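Local coordinates for protein chitooligosaccharide oxidase (PDB 6Y0R) that oxidises the C1 hydroxyl of chitooligosaccharides to lactones with a bicovalently bound FAD, passing the electrons to molecular oxygen to give hydrogen peroxide, at residues G135-E140 with R147-G152; G124-Q129 with T139-Q144; A26-L31 with V36-Q41. One frame throughout, in Å; residues are numbered along the deposited sequence.

Contact 1: G135-E140 with R147-G152. With FAD (flavin-adenine dinucleotide), chain B.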
loop_
_atom_site.group_PDB
_atom_site.type_symbol
_atom_site.label_atom_id
_atom_site.label_comp_id
_atom_site.label_asym_id
_atom_site.label_seq_id
_atom_site.Cartn_x
_atom_site.Cartn_y
_atom_site.Cartn_z
ATOM N N GLY A 135 7.289 -8.781 6.320
ATOM C CA GLY A 135 7.507 -9.769 7.411
ATOM C C GLY A 135 8.974 -9.900 7.735
ATOM O O GLY A 135 9.361 -10.006 8.932
ATOM N N HIS A 136 9.834 -9.798 6.725
ATOM C CA HIS A 136 11.300 -9.871 6.923
ATOM C C HIS A 136 11.774 -8.589 7.605
ATOM O O HIS A 136 12.592 -8.632 8.514
ATOM C CB HIS A 136 12.000 -10.131 5.601
ATOM C CG HIS A 136 13.478 -10.176 5.737
ATOM N ND1 HIS A 136 14.122 -11.167 6.509
ATOM C CD2 HIS A 136 14.442 -9.384 5.221
ATOM C CE1 HIS A 136 15.434 -10.968 6.419
ATOM N NE2 HIS A 136 15.660 -9.872 5.635
ATOM N N VAL A 137 11.267 -7.434 7.198
ATOM C CA VAL A 137 11.524 -6.156 7.885
ATOM C C VAL A 137 11.173 -6.297 9.362
ATOM O O VAL A 137 12.013 -5.936 10.235
ATOM C CB VAL A 137 10.732 -5.003 7.261
ATOM C CG1 VAL A 137 10.807 -3.734 8.098
ATOM C CG2 VAL A 137 11.251 -4.750 5.858
ATOM N N ALA A 138 9.939 -6.743 9.647
ATOM C CA ALA A 138 9.453 -6.777 11.041
ATOM C C ALA A 138 10.308 -7.779 11.844
ATOM O O ALA A 138 10.742 -7.438 12.970
ATOM C CB ALA A 138 8.008 -7.151 11.118
ATOM N N THR A 139 10.600 -8.936 11.251
ATOM C CA THR A 139 11.376 -9.995 11.952
ATOM C C THR A 139 12.768 -9.450 12.293
ATOM O O THR A 139 13.259 -9.600 13.448
ATOM C CB THR A 139 11.442 -11.267 11.105
ATOM O OG1 THR A 139 10.098 -11.731 10.964
ATOM C CG2 THR A 139 12.275 -12.353 11.751
ATOM N N GLU A 140 13.439 -8.841 11.320
ATOM C CA GLU A 140 14.827 -8.342 11.499
ATOM C C GLU A 140 14.866 -7.184 12.476
ATOM O O GLU A 140 15.746 -7.156 13.324
ATOM C CB GLU A 140 15.467 -7.926 10.172
ATOM C CG GLU A 140 15.849 -9.117 9.317
ATOM C CD GLU A 140 17.022 -9.934 9.850
ATOM O OE1 GLU A 140 17.752 -9.418 10.692
ATOM O OE2 GLU A 140 17.197 -11.091 9.393
ATOM N N ARG A 147 12.865 -3.158 17.669
ATOM C CA ARG A 147 12.444 -1.933 16.972
ATOM C C ARG A 147 11.374 -2.326 15.938
ATOM O O ARG A 147 11.183 -3.518 15.659
ATOM C CB ARG A 147 13.628 -1.215 16.327
ATOM C CG ARG A 147 14.780 -0.921 17.293
ATOM C CD ARG A 147 14.344 -0.002 18.385
ATOM N NE ARG A 147 14.046 1.360 17.959
ATOM C CZ ARG A 147 13.848 2.359 18.792
ATOM N NH1 ARG A 147 13.910 2.156 20.105
ATOM N NH2 ARG A 147 13.594 3.567 18.333
ATOM N N ALA A 148 10.704 -1.318 15.398
ATOM C CA ALA A 148 9.569 -1.524 14.472
ATOM C C ALA A 148 9.420 -0.299 13.571
ATOM O O ALA A 148 9.933 0.776 13.901
ATOM C CB ALA A 148 8.306 -1.786 15.260
ATOM N N LEU A 149 8.748 -0.549 12.450
ATOM C CA LEU A 149 8.209 0.496 11.547
ATOM C C LEU A 149 6.707 0.337 11.438
ATOM O O LEU A 149 6.141 -0.711 11.827
ATOM C CB LEU A 149 8.857 0.366 10.174
ATOM C CG LEU A 149 10.350 0.671 10.144
ATOM C CD1 LEU A 149 10.857 0.404 8.743
ATOM C CD2 LEU A 149 10.625 2.095 10.595
ATOM N N ALA A 150 6.077 1.421 10.981
ATOM C CA ALA A 150 4.615 1.457 10.819
ATOM C C ALA A 150 4.310 0.981 9.409
ATOM O O ALA A 150 4.416 1.727 8.516
ATOM C CB ALA A 150 4.081 2.836 11.070
ATOM N N HIS A 151 3.992 -0.278 9.250
ATOM C CA HIS A 151 3.707 -0.885 7.937
ATOM C C HIS A 151 2.453 -1.728 8.076
ATOM O O HIS A 151 1.878 -1.829 9.197
ATOM C CB HIS A 151 4.888 -1.687 7.426
ATOM C CG HIS A 151 5.342 -2.736 8.395
ATOM N ND1 HIS A 151 4.583 -3.860 8.696
ATOM C CD2 HIS A 151 6.447 -2.782 9.164
ATOM C CE1 HIS A 151 5.254 -4.588 9.576
ATOM N NE2 HIS A 151 6.391 -3.956 9.902
ATOM N N GLY A 152 1.967 -2.186 6.930
ATOM C CA GLY A 152 0.720 -2.933 6.806
ATOM C C GLY A 152 0.878 -4.351 7.309
ATOM O O GLY A 152 1.944 -4.748 7.826
HETATM P PA FAD B . 5.416 -4.024 -6.545
HETATM O O1A FAD B . 4.386 -4.571 -7.447
HETATM O O2A FAD B . 6.781 -4.583 -6.554
HETATM O O5B FAD B . 5.550 -2.450 -6.745
HETATM C C5B FAD B . 4.457 -1.558 -6.523
HETATM C C4B FAD B . 4.725 -0.246 -7.237
HETATM O O4B FAD B . 5.898 0.385 -6.662
HETATM C C3B FAD B . 5.038 -0.312 -8.746
HETATM O O3B FAD B . 4.678 0.914 -9.396
HETATM C C2B FAD B . 6.553 -0.465 -8.756
HETATM O O2B FAD B . 7.177 -0.126 -9.997
HETATM C C1B FAD B . 6.936 0.459 -7.632
HETATM N N9A FAD B . 8.195 0.135 -6.980
HETATM C C8A FAD B . 8.446 -0.974 -6.214
HETATM N N7A FAD B . 9.690 -1.001 -5.754
HETATM C C5A FAD B . 10.275 0.155 -6.261
HETATM C C6A FAD B . 11.570 0.691 -6.141
HETATM N N6A FAD B . 12.509 0.099 -5.399
HETATM N N1A FAD B . 11.856 1.850 -6.798
HETATM C C2A FAD B . 10.876 2.393 -7.547
HETATM N N3A FAD B . 9.612 1.990 -7.713
HETATM C C4A FAD B . 9.367 0.849 -7.042
HETATM N N1 FAD B . -1.208 -1.892 1.677
HETATM C C2 FAD B . -1.311 -1.209 2.827
HETATM O O2 FAD B . -1.108 0.059 2.856
HETATM N N3 FAD B . -1.596 -1.876 3.984
HETATM C C4 FAD B . -1.803 -3.245 4.048
HETATM O O4 FAD B . -2.046 -3.795 5.136
HETATM C C4X FAD B . -1.690 -3.991 2.850
HETATM N N5 FAD B . -1.825 -5.318 2.886
HETATM C C5X FAD B . -1.574 -6.020 1.728
HETATM C C6 FAD B . -1.636 -7.440 1.752
HETATM C C7 FAD B . -1.412 -8.180 0.604
HETATM C C7M FAD B . -1.507 -9.693 0.629
HETATM C C8 FAD B . -1.046 -7.501 -0.630
HETATM C C8M FAD B . -0.667 -8.239 -1.898
HETATM C C9 FAD B . -1.033 -6.090 -0.642
HETATM C C9A FAD B . -1.297 -5.343 0.514
HETATM N N10 FAD B . -1.235 -3.939 0.493
HETATM C C10 FAD B . -1.395 -3.208 1.676
HETATM C "C1'" FAD B . -0.980 -3.194 -0.744
HETATM C "C2'" FAD B . 0.512 -2.897 -0.915
HETATM O "O2'" FAD B . 0.915 -1.827 -0.058
HETATM C "C3'" FAD B . 0.746 -2.527 -2.357
HETATM O "O3'" FAD B . 0.342 -3.678 -3.134
HETATM C "C4'" FAD B . 2.217 -2.171 -2.580
HETATM O "O4'" FAD B . 2.378 -1.257 -3.679
HETATM C "C5'" FAD B . 2.998 -3.429 -2.831
HETATM O "O5'" FAD B . 4.413 -3.163 -2.850
HETATM P P FAD B . 5.345 -4.237 -3.551
HETATM O O1P FAD B . 6.751 -3.776 -3.443
HETATM O O2P FAD B . 5.037 -5.617 -3.101
HETATM O O3P FAD B . 4.783 -4.172 -5.070
HETATM O O HOH W 1 9.594 -5.031 13.885
#

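Contact 2: G124-Q129 with T139-Q144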
loop_
_atom_site.group_PDB
_atom_site.type_symbol
_atom_site.label_atom_id
_atom_site.label_comp_id
_atom_site.label_asym_id
_atom_site.label_seq_id
_atom_site.Cartn_x
_atom_site.Cartn_y
_atom_site.Cartn_z
ATOM N N GLY A 124 18.863 3.782 16.437
ATOM C CA GLY A 124 17.451 3.473 16.126
ATOM C C GLY A 124 17.091 3.795 14.676
ATOM O O GLY A 124 15.958 3.507 14.239
ATOM N N THR A 125 18.034 4.297 13.901
ATOM C CA THR A 125 17.854 4.421 12.426
ATOM C C THR A 125 18.088 3.063 11.760
ATOM O O THR A 125 18.843 2.217 12.273
ATOM C CB THR A 125 18.782 5.484 11.837
ATOM O OG1 THR A 125 18.429 5.608 10.464
ATOM C CG2 THR A 125 20.224 5.069 11.905
ATOM N N ALA A 126 17.449 2.810 10.629
ATOM C CA ALA A 126 17.582 1.543 9.903
ATOM C C ALA A 126 17.737 1.832 8.414
ATOM O O ALA A 126 17.020 2.684 7.916
ATOM C CB ALA A 126 16.383 0.661 10.134
ATOM N N LYS A 127 18.610 1.099 7.751
ATOM C CA LYS A 127 18.776 1.165 6.293
ATOM C C LYS A 127 18.254 -0.149 5.751
ATOM O O LYS A 127 18.756 -1.234 6.157
ATOM C CB LYS A 127 20.243 1.361 5.928
ATOM C CG LYS A 127 20.752 2.721 6.363
ATOM C CD LYS A 127 22.196 2.980 6.012
ATOM C CE LYS A 127 22.546 4.428 6.260
ATOM N NZ LYS A 127 23.967 4.569 6.648
ATOM N N ILE A 128 17.260 -0.076 4.871
ATOM C CA ILE A 128 16.556 -1.272 4.368
ATOM C C ILE A 128 16.508 -1.228 2.849
ATOM O O ILE A 128 16.153 -0.177 2.290
ATOM C CB ILE A 128 15.161 -1.367 4.981
ATOM C CG1 ILE A 128 15.222 -1.146 6.497
ATOM C CG2 ILE A 128 14.532 -2.681 4.574
ATOM C CD1 ILE A 128 13.860 -1.165 7.183
ATOM N N GLN A 129 16.850 -2.336 2.238
ATOM C CA GLN A 129 16.689 -2.522 0.785
ATOM C C GLN A 129 15.211 -2.701 0.492
ATOM O O GLN A 129 14.498 -3.355 1.242
ATOM C CB GLN A 129 17.564 -3.663 0.283
ATOM C CG GLN A 129 19.056 -3.314 0.443
ATOM C CD GLN A 129 19.970 -4.379 -0.122
ATOM O OE1 GLN A 129 19.739 -5.586 -0.001
ATOM N NE2 GLN A 129 20.968 -3.935 -0.884
ATOM N N THR A 139 10.600 -8.936 11.251
ATOM C CA THR A 139 11.376 -9.995 11.952
ATOM C C THR A 139 12.768 -9.450 12.293
ATOM O O THR A 139 13.259 -9.600 13.448
ATOM C CB THR A 139 11.442 -11.267 11.105
ATOM O OG1 THR A 139 10.098 -11.731 10.964
ATOM C CG2 THR A 139 12.275 -12.353 11.751
ATOM N N GLU A 140 13.439 -8.841 11.320
ATOM C CA GLU A 140 14.827 -8.342 11.499
ATOM C C GLU A 140 14.866 -7.184 12.476
ATOM O O GLU A 140 15.746 -7.156 13.324
ATOM C CB GLU A 140 15.467 -7.926 10.172
ATOM C CG GLU A 140 15.849 -9.117 9.317
ATOM C CD GLU A 140 17.022 -9.934 9.850
ATOM O OE1 GLU A 140 17.752 -9.418 10.692
ATOM O OE2 GLU A 140 17.197 -11.091 9.393
ATOM N N LEU A 141 13.953 -6.220 12.403
ATOM C CA LEU A 141 14.017 -5.086 13.336
ATOM C C LEU A 141 13.719 -5.579 14.751
ATOM O O LEU A 141 14.292 -5.047 15.701
ATOM C CB LEU A 141 13.053 -3.984 12.896
ATOM C CG LEU A 141 13.411 -3.311 11.580
ATOM C CD1 LEU A 141 12.376 -2.221 11.294
ATOM C CD2 LEU A 141 14.825 -2.711 11.586
ATOM N N TRP A 142 12.775 -6.494 14.880
ATOM C CA TRP A 142 12.407 -7.073 16.195
ATOM C C TRP A 142 13.631 -7.798 16.768
ATOM O O TRP A 142 13.997 -7.526 17.927
ATOM C CB TRP A 142 11.227 -8.014 16.028
ATOM C CG TRP A 142 10.862 -8.753 17.279
ATOM C CD1 TRP A 142 11.078 -10.077 17.490
ATOM C CD2 TRP A 142 10.133 -8.265 18.415
ATOM N NE1 TRP A 142 10.559 -10.444 18.696
ATOM C CE2 TRP A 142 9.955 -9.362 19.277
ATOM C CE3 TRP A 142 9.620 -7.028 18.800
ATOM C CZ2 TRP A 142 9.343 -9.221 20.518
ATOM C CZ3 TRP A 142 8.990 -6.896 20.015
ATOM C CH2 TRP A 142 8.825 -7.991 20.859
ATOM N N ASN A 143 14.241 -8.655 15.984
ATOM C CA ASN A 143 15.337 -9.519 16.514
ATOM C C ASN A 143 16.596 -8.667 16.731
ATOM O O ASN A 143 17.286 -8.845 17.754
ATOM C CB ASN A 143 15.615 -10.673 15.571
ATOM C CG ASN A 143 14.518 -11.713 15.515
ATOM O OD1 ASN A 143 13.706 -11.821 16.426
ATOM N ND2 ASN A 143 14.559 -12.563 14.510
ATOM N N GLN A 144 16.902 -7.716 15.861
ATOM C CA GLN A 144 18.157 -6.923 15.981
ATOM C C GLN A 144 18.078 -5.970 17.179
ATOM O O GLN A 144 19.130 -5.721 17.817
ATOM C CB GLN A 144 18.469 -6.166 14.683
ATOM C CG GLN A 144 18.934 -7.057 13.542
ATOM C CD GLN A 144 19.268 -6.269 12.300
ATOM O OE1 GLN A 144 19.842 -5.185 12.383
ATOM N NE2 GLN A 144 18.849 -6.774 11.150
#

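Contact 3: A26-L31 with V36-Q41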
loop_
_atom_site.group_PDB
_atom_site.type_symbol
_atom_site.label_atom_id
_atom_site.label_comp_id
_atom_site.label_asym_id
_atom_site.label_seq_id
_atom_site.Cartn_x
_atom_site.Cartn_y
_atom_site.Cartn_z
ATOM N N ALA A 26 18.374 -5.841 -28.204
ATOM C CA ALA A 26 19.622 -5.096 -27.939
ATOM C C ALA A 26 19.694 -4.870 -26.418
ATOM O O ALA A 26 20.825 -4.874 -25.874
ATOM C CB ALA A 26 19.676 -3.807 -28.735
ATOM N N VAL A 27 18.539 -4.713 -25.739
ATOM C CA VAL A 27 18.530 -4.393 -24.281
ATOM C C VAL A 27 19.065 -5.614 -23.522
ATOM O O VAL A 27 19.916 -5.424 -22.658
ATOM C CB VAL A 27 17.174 -3.870 -23.760
ATOM C CG1 VAL A 27 16.031 -4.866 -23.881
ATOM C CG2 VAL A 27 17.314 -3.380 -22.334
ATOM N N ASN A 28 18.674 -6.830 -23.898
ATOM C CA ASN A 28 19.195 -8.063 -23.247
ATOM C C ASN A 28 20.711 -8.172 -23.463
ATOM O O ASN A 28 21.422 -8.349 -22.463
ATOM C CB ASN A 28 18.449 -9.319 -23.690
ATOM C CG ASN A 28 17.263 -9.599 -22.798
ATOM O OD1 ASN A 28 17.433 -9.970 -21.622
ATOM N ND2 ASN A 28 16.072 -9.391 -23.342
ATOM N N SER A 29 21.214 -8.009 -24.692
ATOM C CA SER A 29 22.672 -8.108 -24.967
ATOM C C SER A 29 23.407 -6.994 -24.216
ATOM O O SER A 29 24.480 -7.289 -23.692
ATOM C CB SER A 29 22.993 -8.144 -26.443
ATOM O OG SER A 29 22.082 -7.348 -27.173
ATOM N N CYS A 30 22.809 -5.799 -24.075
ATOM C CA CYS A 30 23.363 -4.673 -23.273
ATOM C C CYS A 30 23.533 -5.152 -21.830
ATOM O O CYS A 30 24.597 -4.933 -21.260
ATOM C CB CYS A 30 22.497 -3.409 -23.313
ATOM S SG CYS A 30 23.202 -2.010 -22.392
ATOM N N LEU A 31 22.500 -5.778 -21.267
ATOM C CA LEU A 31 22.502 -6.230 -19.849
ATOM C C LEU A 31 23.597 -7.292 -19.645
ATOM O O LEU A 31 24.407 -7.135 -18.713
ATOM C CB LEU A 31 21.109 -6.770 -19.496
ATOM C CG LEU A 31 20.010 -5.708 -19.365
ATOM C CD1 LEU A 31 18.659 -6.365 -19.209
ATOM C CD2 LEU A 31 20.286 -4.738 -18.226
ATOM N N VAL A 36 25.044 -7.654 -15.918
ATOM C CA VAL A 36 23.807 -7.594 -15.098
ATOM C C VAL A 36 23.147 -8.963 -15.162
ATOM O O VAL A 36 22.792 -9.457 -16.238
ATOM C CB VAL A 36 22.875 -6.458 -15.566
ATOM C CG1 VAL A 36 21.599 -6.473 -14.736
ATOM C CG2 VAL A 36 23.543 -5.104 -15.469
ATOM N N PRO A 37 22.913 -9.655 -14.014
ATOM C CA PRO A 37 22.200 -10.923 -14.073
ATOM C C PRO A 37 20.814 -10.708 -14.684
ATOM O O PRO A 37 20.179 -9.696 -14.370
ATOM C CB PRO A 37 22.078 -11.393 -12.606
ATOM C CG PRO A 37 23.035 -10.520 -11.843
ATOM C CD PRO A 37 23.253 -9.249 -12.648
ATOM N N THR A 38 20.374 -11.607 -15.541
ATOM C CA THR A 38 19.034 -11.554 -16.163
ATOM C C THR A 38 18.413 -12.949 -16.203
ATOM O O THR A 38 19.177 -13.944 -16.059
ATOM C CB THR A 38 19.090 -10.909 -17.559
ATOM O OG1 THR A 38 19.694 -11.843 -18.452
ATOM C CG2 THR A 38 19.842 -9.597 -17.582
ATOM N N ASP A 39 17.102 -12.997 -16.415
ATOM C CA ASP A 39 16.340 -14.255 -16.569
ATOM C C ASP A 39 16.118 -14.478 -18.066
ATOM O O ASP A 39 15.772 -13.544 -18.752
ATOM C CB ASP A 39 14.982 -14.200 -15.866
ATOM C CG ASP A 39 15.023 -14.090 -14.352
ATOM O OD1 ASP A 39 15.979 -14.527 -13.755
ATOM O OD2 ASP A 39 14.079 -13.568 -13.809
ATOM N N ALA A 40 16.368 -15.688 -18.540
ATOM C CA ALA A 40 16.164 -16.000 -19.965
ATOM C C ALA A 40 14.668 -16.099 -20.223
ATOM O O ALA A 40 13.987 -16.734 -19.445
ATOM C CB ALA A 40 16.866 -17.287 -20.321
ATOM N N GLN A 41 14.199 -15.485 -21.303
ATOM C CA GLN A 41 12.762 -15.510 -21.641
ATOM C C GLN A 41 12.265 -16.943 -21.685
ATOM O O GLN A 41 12.903 -17.774 -22.307
ATOM C CB GLN A 41 12.518 -14.975 -23.043
ATOM C CG GLN A 41 12.179 -13.503 -23.107
ATOM C CD GLN A 41 12.063 -13.097 -24.552
ATOM O OE1 GLN A 41 13.041 -12.695 -25.180
ATOM N NE2 GLN A 41 10.872 -13.259 -25.098
HETATM O O HOH W 2 15.833 -10.901 -19.435
#

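Contact 1: G135-E140 with R147-G152
Ala138 and His151 make the closer of two small side-chain contacts between helix residues 135-140 and the run 147-152, which leads to the flavin. The Ala138 methyl lies 3.8 Å from His151 NE2 and approaches the imidazole obliquely. The other ring nitrogen is tied down: His151 ND1 donates to Gly152 O at 2.9 Å with an N-H...O angle of 170°, in the ring plane and on a lone pair of the carbonyl. With chi1 at 55°, the ring sits between the backbone N and the carbonyl carbon, a torsion that lets ND1 reach the next residue's oxygen while NE2 faces the helix. Gly152 CA in turn stands 3.3 Å from FAD O4, so the anchored imidazole is one residue removed from the isoalloxazine. Beside this pair, Val137 CG1 meets Leu149 CD1 at 4.2 Å, the two side chains crossing at about a right angle. Toward Arg147, which is partly exposed and whose side chain leads away, direct packing is replaced by a water: water 1 donates to Ala138 O and to Arg147 O, each at 2.8 Å, bridging the two backbones. Helix 134-145 is thus laid beside the chain entering the flavin pocket of this PCMH-type domain, with Val316 of helix 312-320 against Ala138, and Phe224 and Thr226 of strand 218-228 against Leu149.

Contact 2: G124-Q129 with T139-Q144
NE2 of Gln144, one turn beyond the Leu141 side chain that packs on Ala126 and Ile128, is gripped by two acceptors: Glu140 OE1 and Val118 O. The helix carrying it, 134-145, packs against a beta-hairpin of strands 118-120 and 125-128 in the FAD-binding domain. The bond to Glu140 OE1 measures 2.9 Å with an N-H...O angle of 166°. It arrives on the anti side of the carboxylate, 26° out of that group's plane, while the acceptor stays close to the amide plane of Gln144. Because Gln144 OE1 also accepts from Leu120 N, the amide is held at both ends, which fixes its rotation and ties the helix to the hairpin's first strand.

The apolar contact with the second strand rests on Leu141 alone. Its CG is anti to the carbonyl carbon (chi1 -66°), and the two methyls divide the work. Ala126 and Ile128, two residues apart, both direct their CB toward the helix, whereas Lys127 between them is exposed to solvent. The nearest CA atoms, those of Ala126 and Leu141, are 8.3 Å apart, a spacing bridged by a leucine branch meeting an alanine methyl. Val118 of the partner strand touches both Leu141 and Ile128, and Phe224 of strand 218-228 lies against Ile128, so the leucine enters a shared apolar layer. Leu141 CD2 approaches Ala126 CB to 4.0 Å, and its other methyl, CD1, lies at 4.5 Å from Ile128 CD1.

Contact 3: A26-L31 with V36-Q41
Leu31 meets both Val36 and Thr38 across a compact helix-loop-strand unit, in which helix 26-33 turns back through a short loop to the short, weakly bonded strand 38-39 at the edge of a four-stranded mixed sheet. One backbone bond closes the turn: Val36 N donates to Leu31 O at 2.9 Å, with an N-H...O angle of 165°.

The rest depends on side-chain torsions. Leu31 keeps CG anti to its carbonyl carbon (chi1 -72°), which carries the branch from the helix toward the strand, where its methyls part: CD1 goes to Thr38 and CD2 to Val36. Thr38 holds OG1 between the backbone N and the carbonyl carbon (chi1 73°), and this rotation leaves CG2 as the group that reaches the leucine, 3.6 Å from Leu31 CB and 3.8 Å from Leu31 CD1. The apolar branch therefore faces Leu31, while the hydroxyl is on the side of Asn28; at 4.3 Å, Thr38 OG1 and Asn28 OD1 are too far apart to bond directly. Water 2 lies between Asn28 OD1 and Asp39 O instead, within hydrogen-bonding distance of each. Asn28 ND2 is satisfied by Ala62 O.

The unit is fastened to helix 70-83 by the Cys30-Cys79 disulfide and by Val36 resting on Ala75. Ala63, on the neighbouring strand 63-65, touches Leu31. On the other branch of the leucine, Val36 CB and CG1 both lie 4.1 Å from Leu31 CD2.

In the fold
Along the chain, contact 3 closes near the N-terminus before contacts 2 and 1 open. Contacts 1 and 2 are neighbours, their centres 7 Å apart; both use helix 134-145, share Thr139 and Glu140, and reach the same antiparallel sheet. They also touch directly: Leu149 CD1 packs on Ile128 CD1 at 3.7 Å, and Arg147 N probably bonds to Leu141 O at 3.1 Å. Leu149, Leu141 and Ile128 thus share one apolar layer between helix 134-145 and the strands it covers, and the run after Leu149 continues to the flavin at Gly152. Contact 3 lies about 33 Å from both, measured between centres, on the four-stranded mixed sheet, where Cys30 is joined to helix 70-83 by its disulfide, in a separate part of the fold.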